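Local coordinates for heavy-metal chelation domain-containing protein (PDB 3NPG) that is of unknown function but may bind heavy-metal ions or a metal-carrying ligand, at residues L45-T50 and T199-P204; P31-L36 and G85-N90. One frame throughout, in Å; residues are numbered along the deposited sequence.

Contact 1: L45-T50 and T199-P204; sequences LGVAMT and TGQLLP. With ACT (acetate ion), chain E.
Val47 and Met49, at alternate positions of the edge strand 43-49, each give their backbone N-H to a side chain of the loop 199-204, so the loop borrows the strand's outer edge without forming a strand itself. Gln201 OE1 takes the first, 2.8 Å from Val47 N with an N-H...O angle of 157°; the donor lies in the carbonyl plane of the amide. The second is straighter, 167°, and runs from Met49 N to Thr199 OG1 over 2.9 Å. On its other end the Gln201 amide is also held, NE2 being hydrogen-bonded to the backbone oxygen of Met218, which fixes the flip of the group.

Van der Waals packing is thinner. The methyl CG2 of Val47 rests on the Gln201 amide, 3.4 Å from OE1 and also against CD, the two side chains crossing at a slant. The one apolar pair is Ala48 CB with Thr199 CG2, 4.0 Å apart: a chi1 of -45° sets Thr199 OG1 beside its backbone N and turns CG2 to Ala48. A glycine in place of Gln201 would probably leave both Val47 N and the Met218 carbonyl without their mate and open a gap beside the valine methyl.

An acetate ion, probably from the crystallisation liquor, lies beyond Thr199, its O and OXT each 2.9 Å from Thr199 OG1. Met49, a selenomethionine, borders the ion with CB and, through a bend at its last torsion, with CE.

Around this seam, strand 32-38 pairs with the other edge of strand 43-49, helix 223-232 packs on Leu45 and Val47, and helix 79-96 closes in through Asn90, whose ND2 is hydrogen-bonded to the backbone oxygens of both Val47 and Thr199.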
ATOM      1  N   LEU A  45       4.479   6.561 -31.689  1.00 19.63           N
ATOM      2  CA  LEU A  45       4.025   5.903 -30.470  1.00 18.71           C
ATOM      3  C   LEU A  45       4.258   6.778 -29.242  1.00 23.13           C
ATOM      4  O   LEU A  45       5.387   7.174 -28.960  1.00 23.59           O
ATOM      5  CB  LEU A  45       4.713   4.532 -30.309  1.00 18.53           C
ATOM      6  CG  LEU A  45       4.163   3.605 -29.210  1.00 22.63           C
ATOM      7  CD1 LEU A  45       2.708   3.233 -29.471  1.00 22.68           C
ATOM      8  CD2 LEU A  45       4.990   2.360 -29.106  1.00 25.29           C
ATOM      9  N   GLY A  46       3.179   7.094 -28.544  1.00 19.93           N
ATOM     10  CA  GLY A  46       3.235   7.867 -27.315  1.00 19.81           C
ATOM     11  C   GLY A  46       2.931   7.011 -26.109  1.00 25.05           C
ATOM     12  O   GLY A  46       2.064   6.129 -26.175  1.00 24.82           O
ATOM     13  N   VAL A  47       3.668   7.229 -25.003  1.00 21.26           N
ATOM     14  CA  VAL A  47       3.477   6.445 -23.782  1.00 20.80           C
ATOM     15  C   VAL A  47       3.252   7.326 -22.567  1.00 25.07           C
ATOM     16  O   VAL A  47       3.673   8.479 -22.553  1.00 24.42           O
ATOM     17  CB  VAL A  47       4.622   5.412 -23.542  1.00 24.58           C
ATOM     18  CG1 VAL A  47       4.634   4.336 -24.623  1.00 24.44           C
ATOM     19  CG2 VAL A  47       5.979   6.099 -23.442  1.00 24.37           C
ATOM     20  N   ALA A  48       2.563   6.787 -21.552  1.00 22.23           N
ATOM     21  CA  ALA A  48       2.346   7.466 -20.276  1.00 22.16           C
ATOM     22  C   ALA A  48       2.329   6.431 -19.175  1.00 28.17           C
ATOM     23  O   ALA A  48       1.590   5.447 -19.273  1.00 28.74           O
ATOM     24  CB  ALA A  48       1.034   8.232 -20.298  1.00 22.88           C
HETATM   25  N   MSE A  49       3.206   6.594 -18.162  1.00 24.69           N
HETATM   26  CA  MSE A  49       3.337   5.620 -17.074  1.00 24.21           C
HETATM   27  C   MSE A  49       2.019   5.336 -16.365  1.00 28.84           C
HETATM   28  O   MSE A  49       1.343   6.261 -15.908  1.00 29.00           O
HETATM   29  CB  MSE A  49       4.406   6.055 -16.070  1.00 26.02           C
HETATM   30  CG  MSE A  49       4.669   5.021 -14.996  1.00 33.00           C
HETATM   31 SE   MSE A  49       5.934   5.622 -13.697  0.75 40.59          SE
HETATM   32  CE  MSE A  49       7.517   4.810 -14.442  1.00 37.57           C
ATOM     33  N   THR A  50       1.666   4.052 -16.257  1.00 25.59           N
ATOM     34  CA  THR A  50       0.476   3.616 -15.545  1.00 25.17           C
ATOM     35  C   THR A  50       0.781   3.569 -14.065  1.00 30.41           C
ATOM     36  O   THR A  50       1.813   3.021 -13.664  1.00 30.81           O
ATOM     37  CB  THR A  50       0.000   2.253 -16.084  1.00 23.56           C
ATOM     38  OG1 THR A  50      -0.165   2.346 -17.499  1.00 21.66           O
ATOM     39  CG2 THR A  50      -1.295   1.801 -15.452  1.00 17.06           C
ATOM     40  N   THR A 199       7.155   9.415 -20.065  1.00 22.06           N
ATOM     41  CA  THR A 199       5.904  10.195 -20.019  1.00 21.40           C
ATOM     42  C   THR A 199       6.161  11.684 -20.438  1.00 24.97           C
ATOM     43  O   THR A 199       5.213  12.417 -20.753  1.00 25.56           O
ATOM     44  CB  THR A 199       5.226  10.061 -18.627  1.00 24.38           C
ATOM     45  OG1 THR A 199       5.241   8.688 -18.219  1.00 25.67           O
ATOM     46  CG2 THR A 199       3.798  10.587 -18.616  1.00 19.03           C
ATOM     47  N   GLY A 200       7.437  12.073 -20.492  1.00 19.38           N
ATOM     48  CA  GLY A 200       7.842  13.416 -20.894  1.00 18.38           C
ATOM     49  C   GLY A 200       8.069  13.558 -22.389  1.00 20.21           C
ATOM     50  O   GLY A 200       8.835  14.422 -22.821  1.00 19.49           O
ATOM     51  N   GLN A 201       7.366  12.729 -23.199  1.00 16.07           N
ATOM     52  CA  GLN A 201       7.466  12.740 -24.666  1.00 15.83           C
ATOM     53  C   GLN A 201       6.748  13.942 -25.281  1.00 21.11           C
ATOM     54  O   GLN A 201       6.782  14.114 -26.501  1.00 20.14           O
ATOM     55  CB  GLN A 201       6.887  11.440 -25.251  1.00 16.90           C
ATOM     56  CG  GLN A 201       7.845  10.259 -25.220  1.00 22.97           C
ATOM     57  CD  GLN A 201       7.175   8.983 -25.678  1.00 30.63           C
ATOM     58  OE1 GLN A 201       5.976   8.777 -25.485  1.00 23.61           O
ATOM     59  NE2 GLN A 201       7.947   8.081 -26.261  1.00 21.82           N
ATOM     60  N   LEU A 202       6.083  14.769 -24.441  1.00 20.04           N
ATOM     61  CA  LEU A 202       5.313  15.934 -24.906  1.00 21.12           C
ATOM     62  C   LEU A 202       6.204  17.008 -25.588  1.00 26.29           C
ATOM     63  O   LEU A 202       7.418  17.043 -25.352  1.00 27.07           O
ATOM     64  CB  LEU A 202       4.477  16.549 -23.744  1.00 21.22           C
ATOM     65  CG  LEU A 202       5.231  17.427 -22.712  1.00 25.99           C
ATOM     66  CD1 LEU A 202       4.270  18.308 -21.949  1.00 26.51           C
ATOM     67  CD2 LEU A 202       6.020  16.591 -21.751  1.00 27.98           C
ATOM     68  N   LEU A 203       5.603  17.849 -26.460  1.00 22.53           N
ATOM     69  CA  LEU A 203       6.343  18.920 -27.144  1.00 22.81           C
ATOM     70  C   LEU A 203       6.810  19.984 -26.146  1.00 26.78           C
ATOM     71  O   LEU A 203       6.051  20.357 -25.250  1.00 26.21           O
ATOM     72  CB  LEU A 203       5.475  19.576 -28.241  1.00 23.28           C
ATOM     73  CG  LEU A 203       5.253  18.756 -29.512  1.00 27.55           C
ATOM     74  CD1 LEU A 203       4.250  19.417 -30.398  1.00 27.88           C
ATOM     75  CD2 LEU A 203       6.545  18.557 -30.268  1.00 29.90           C
ATOM     76  N   PRO A 204       8.050  20.520 -26.301  1.00 24.12           N
ATOM     77  CA  PRO A 204       8.521  21.556 -25.358  1.00 24.20           C
ATOM     78  C   PRO A 204       7.664  22.817 -25.392  1.00 29.08           C
ATOM     79  O   PRO A 204       7.458  23.445 -24.352  1.00 29.30           O
ATOM     80  CB  PRO A 204       9.959  21.834 -25.821  1.00 26.33           C
ATOM     81  CG  PRO A 204      10.347  20.638 -26.627  1.00 30.57           C
ATOM     82  CD  PRO A 204       9.090  20.177 -27.289  1.00 26.12           C
TER
HETATM   83  C   ACT E 251       7.974   8.139 -16.428  1.00 39.69           C
HETATM   84  O   ACT E 251       7.356   9.149 -16.316  1.00 39.43           O
HETATM   85  OXT ACT E 251       7.581   7.323 -17.187  1.00 38.80           O
HETATM   86  CH3 ACT E 251       9.230   7.899 -15.593  1.00 39.70           C

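Contact 2: P31-L36 and G85-N90; sequences PYTWVL and GVAAIN. With ACT (acetate ion), chain E.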
ATOM      1  N   PRO A  31       4.172  -1.845 -18.059  1.00 26.93           N
ATOM      2  CA  PRO A  31       4.377  -0.694 -17.151  1.00 26.11           C
ATOM      3  C   PRO A  31       3.838   0.625 -17.708  1.00 29.79           C
ATOM      4  O   PRO A  31       3.626   1.575 -16.947  1.00 29.56           O
ATOM      5  CB  PRO A  31       5.900  -0.666 -16.983  1.00 27.60           C
ATOM      6  CG  PRO A  31       6.425  -1.200 -18.285  1.00 31.88           C
ATOM      7  CD  PRO A  31       5.431  -2.247 -18.722  1.00 28.01           C
ATOM      8  N   TYR A  32       3.604   0.684 -19.030  1.00 26.08           N
ATOM      9  CA  TYR A  32       3.186   1.915 -19.683  1.00 25.34           C
ATOM     10  C   TYR A  32       1.905   1.782 -20.456  1.00 30.72           C
ATOM     11  O   TYR A  32       1.661   0.753 -21.101  1.00 31.04           O
ATOM     12  CB  TYR A  32       4.302   2.441 -20.600  1.00 25.87           C
ATOM     13  CG  TYR A  32       5.427   3.104 -19.847  1.00 27.63           C
ATOM     14  CD1 TYR A  32       6.463   2.355 -19.304  1.00 29.65           C
ATOM     15  CD2 TYR A  32       5.439   4.480 -19.643  1.00 28.41           C
ATOM     16  CE1 TYR A  32       7.467   2.954 -18.549  1.00 30.30           C
ATOM     17  CE2 TYR A  32       6.451   5.092 -18.911  1.00 29.33           C
ATOM     18  CZ  TYR A  32       7.463   4.325 -18.362  1.00 37.43           C
ATOM     19  OH  TYR A  32       8.458   4.920 -17.630  1.00 40.05           O
ATOM     20  N   THR A  33       1.081   2.844 -20.416  1.00 26.80           N
ATOM     21  CA  THR A  33      -0.085   2.999 -21.269  1.00 26.23           C
ATOM     22  C   THR A  33       0.421   3.606 -22.563  1.00 29.29           C
ATOM     23  O   THR A  33       1.271   4.500 -22.525  1.00 29.41           O
ATOM     24  CB  THR A  33      -1.125   3.915 -20.589  1.00 31.65           C
ATOM     25  OG1 THR A  33      -1.615   3.274 -19.413  1.00 30.65           O
ATOM     26  CG2 THR A  33      -2.283   4.273 -21.505  1.00 29.07           C
ATOM     27  N   TRP A  34      -0.010   3.073 -23.705  1.00 24.31           N
ATOM     28  CA  TRP A  34       0.477   3.569 -24.984  1.00 22.80           C
ATOM     29  C   TRP A  34      -0.633   3.901 -25.954  1.00 25.28           C
ATOM     30  O   TRP A  34      -1.717   3.325 -25.881  1.00 25.36           O
ATOM     31  CB  TRP A  34       1.482   2.591 -25.611  1.00 21.15           C
ATOM     32  CG  TRP A  34       0.951   1.207 -25.798  1.00 22.03           C
ATOM     33  CD1 TRP A  34       1.083   0.155 -24.941  1.00 24.98           C
ATOM     34  CD2 TRP A  34       0.237   0.714 -26.935  1.00 22.24           C
ATOM     35  NE1 TRP A  34       0.492  -0.965 -25.474  1.00 25.04           N
ATOM     36  CE2 TRP A  34      -0.026  -0.654 -26.704  1.00 26.43           C
ATOM     37  CE3 TRP A  34      -0.212   1.298 -28.134  1.00 23.30           C
ATOM     38  CZ2 TRP A  34      -0.730  -1.443 -27.619  1.00 25.78           C
ATOM     39  CZ3 TRP A  34      -0.909   0.514 -29.035  1.00 24.98           C
ATOM     40  CH2 TRP A  34      -1.167  -0.838 -28.771  1.00 25.95           C
ATOM     41  N   VAL A  35      -0.364   4.845 -26.862  1.00 20.78           N
ATOM     42  CA  VAL A  35      -1.295   5.248 -27.911  1.00 20.33           C
ATOM     43  C   VAL A  35      -0.538   5.309 -29.232  1.00 25.07           C
ATOM     44  O   VAL A  35       0.464   6.028 -29.338  1.00 24.35           O
ATOM     45  CB  VAL A  35      -1.998   6.603 -27.577  1.00 23.14           C
ATOM     46  CG1 VAL A  35      -2.676   7.191 -28.806  1.00 22.79           C
ATOM     47  CG2 VAL A  35      -3.000   6.439 -26.431  1.00 22.99           C
ATOM     48  N   LEU A  36      -0.964   4.501 -30.213  1.00 22.26           N
ATOM     49  CA  LEU A  36      -0.346   4.476 -31.535  1.00 22.26           C
ATOM     50  C   LEU A  36      -1.155   5.346 -32.509  1.00 27.50           C
ATOM     51  O   LEU A  36      -2.375   5.184 -32.613  1.00 28.10           O
ATOM     52  CB  LEU A  36      -0.252   3.022 -32.047  1.00 22.42           C
ATOM     53  CG  LEU A  36       0.497   2.805 -33.368  1.00 27.04           C
ATOM     54  CD1 LEU A  36       1.935   3.312 -33.280  1.00 26.46           C
ATOM     55  CD2 LEU A  36       0.474   1.337 -33.769  1.00 28.79           C
ATOM     56  N   GLY A  85      -5.058   9.848 -22.033  1.00 23.54           N
ATOM     57  CA  GLY A  85      -5.006  11.196 -22.592  1.00 22.61           C
ATOM     58  C   GLY A  85      -3.592  11.727 -22.739  1.00 24.89           C
ATOM     59  O   GLY A  85      -3.240  12.275 -23.786  1.00 24.28           O
ATOM     60  N   VAL A  86      -2.768  11.563 -21.686  1.00 20.56           N
ATOM     61  CA  VAL A  86      -1.355  11.969 -21.706  1.00 19.54           C
ATOM     62  C   VAL A  86      -0.565  11.132 -22.737  1.00 22.66           C
ATOM     63  O   VAL A  86       0.224  11.689 -23.500  1.00 21.71           O
ATOM     64  CB  VAL A  86      -0.722  11.906 -20.290  1.00 23.10           C
ATOM     65  CG1 VAL A  86       0.790  12.100 -20.347  1.00 22.52           C
ATOM     66  CG2 VAL A  86      -1.364  12.932 -19.359  1.00 23.13           C
ATOM     67  N   ALA A  87      -0.840   9.803 -22.809  1.00 19.73           N
ATOM     68  CA  ALA A  87      -0.211   8.921 -23.809  1.00 19.60           C
ATOM     69  C   ALA A  87      -0.570   9.369 -25.228  1.00 24.17           C
ATOM     70  O   ALA A  87       0.269   9.304 -26.122  1.00 23.60           O
ATOM     71  CB  ALA A  87      -0.645   7.480 -23.589  1.00 20.33           C
ATOM     72  N   ALA A  88      -1.808   9.879 -25.416  1.00 22.43           N
ATOM     73  CA  ALA A  88      -2.272  10.401 -26.705  1.00 22.57           C
ATOM     74  C   ALA A  88      -1.613  11.744 -27.029  1.00 26.58           C
ATOM     75  O   ALA A  88      -1.266  11.986 -28.183  1.00 27.52           O
ATOM     76  CB  ALA A  88      -3.784  10.546 -26.700  1.00 23.60           C
ATOM     77  N   ILE A  89      -1.435  12.624 -26.004  1.00 22.56           N
ATOM     78  CA  ILE A  89      -0.737  13.912 -26.182  1.00 22.76           C
ATOM     79  C   ILE A  89       0.716  13.647 -26.592  1.00 25.45           C
ATOM     80  O   ILE A  89       1.228  14.294 -27.507  1.00 25.89           O
ATOM     81  CB  ILE A  89      -0.824  14.797 -24.890  1.00 26.34           C
ATOM     82  CG1 ILE A  89      -2.269  15.250 -24.624  1.00 26.99           C
ATOM     83  CG2 ILE A  89       0.129  16.013 -24.978  1.00 28.11           C
ATOM     84  CD1 ILE A  89      -2.489  15.875 -23.269  1.00 32.78           C
ATOM     85  N   ASN A  90       1.355  12.646 -25.951  1.00 20.10           N
ATOM     86  CA  ASN A  90       2.719  12.238 -26.270  1.00 19.39           C
ATOM     87  C   ASN A  90       2.808  11.632 -27.672  1.00 24.11           C
ATOM     88  O   ASN A  90       3.789  11.865 -28.375  1.00 24.31           O
ATOM     89  CB  ASN A  90       3.242  11.256 -25.225  1.00 17.44           C
ATOM     90  CG  ASN A  90       3.429  11.870 -23.858  1.00 29.43           C
ATOM     91  OD1 ASN A  90       3.577  13.087 -23.704  1.00 23.16           O
ATOM     92  ND2 ASN A  90       3.458  11.037 -22.836  1.00 18.55           N
TER
HETATM   93  C   ACT E 251       7.974   8.139 -16.428  1.00 39.69           C
HETATM   94  O   ACT E 251       7.356   9.149 -16.316  1.00 39.43           O
HETATM   95  OXT ACT E 251       7.581   7.323 -17.187  1.00 38.80           O
HETATM   96  CH3 ACT E 251       9.230   7.899 -15.593  1.00 39.70           C
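Val35 faces the helix 85-90 with its whole side chain, and its atoms can be taken in turn. CB comes first, 3.8 Å from Ala87 O, so the branch point rests against the helix backbone. From there the two methyls part. CG1, anti to the valine's own backbone N (chi1 165°), reaches along the helix to Ala88, lying 3.9 Å from its CA and slightly farther from its CB. CG2, anti to the carbonyl carbon, goes instead to the junction of the two alanines: it is 3.8 Å from Ala87 CB and equally close to Ala88 N. The valine thus straddles the peptide that links Ala87 to Ala88.

Ala87 supplies the helix's main point of contact. Besides Val35 CG2 its methyl meets the strand backbone at Thr33 O, 3.7 Å away, and, more loosely at 4.2 Å, Thr33 CG2. The hydroxyl of Thr33 is engaged elsewhere, with Thr50 OG1. With small side chains on the helix, the axes of strand 32-36 and helix 85-90 come within 6.9 Å and cross at -48°.

Trp34 and Leu36 point to the other face of the sheet, where helix 223-232 covers them, so the strand is sandwiched between two helices. Tyr32, before them on the strand, gives its OH to the acetate oxygen OXT over 2.6 Å, and OXT meets the ring edge-on, on the CE2 side.

Between strand and helix there is van der Waals packing of methyls on each other and on the backbone, without polar bonds between the segments; the small size of the alanines is consistent with so close an approach of helix to sheet.

In the fold
The centres of contact 1 and contact 2 lie only 6 Å apart, and their segments alternate along the chain: 31-36, 45-50, 85-90, then 199-204. Strands 32-38 and 43-49 are antiparallel neighbours in the three-stranded sheet, so contact 2 lays helix 79-96 on that sheet while contact 1 ties its edge to the loop that follows strand 192-196 of the larger mixed sheet. Thr33 and Thr50 join the two through a probable hydrogen bond between their hydroxyls. Contact 1 thus joins the two family regions, whereas contact 2 lies within the first. Tyr32 and Thr199 meet the same acetate, whose place here may hint at a ligand site without establishing one.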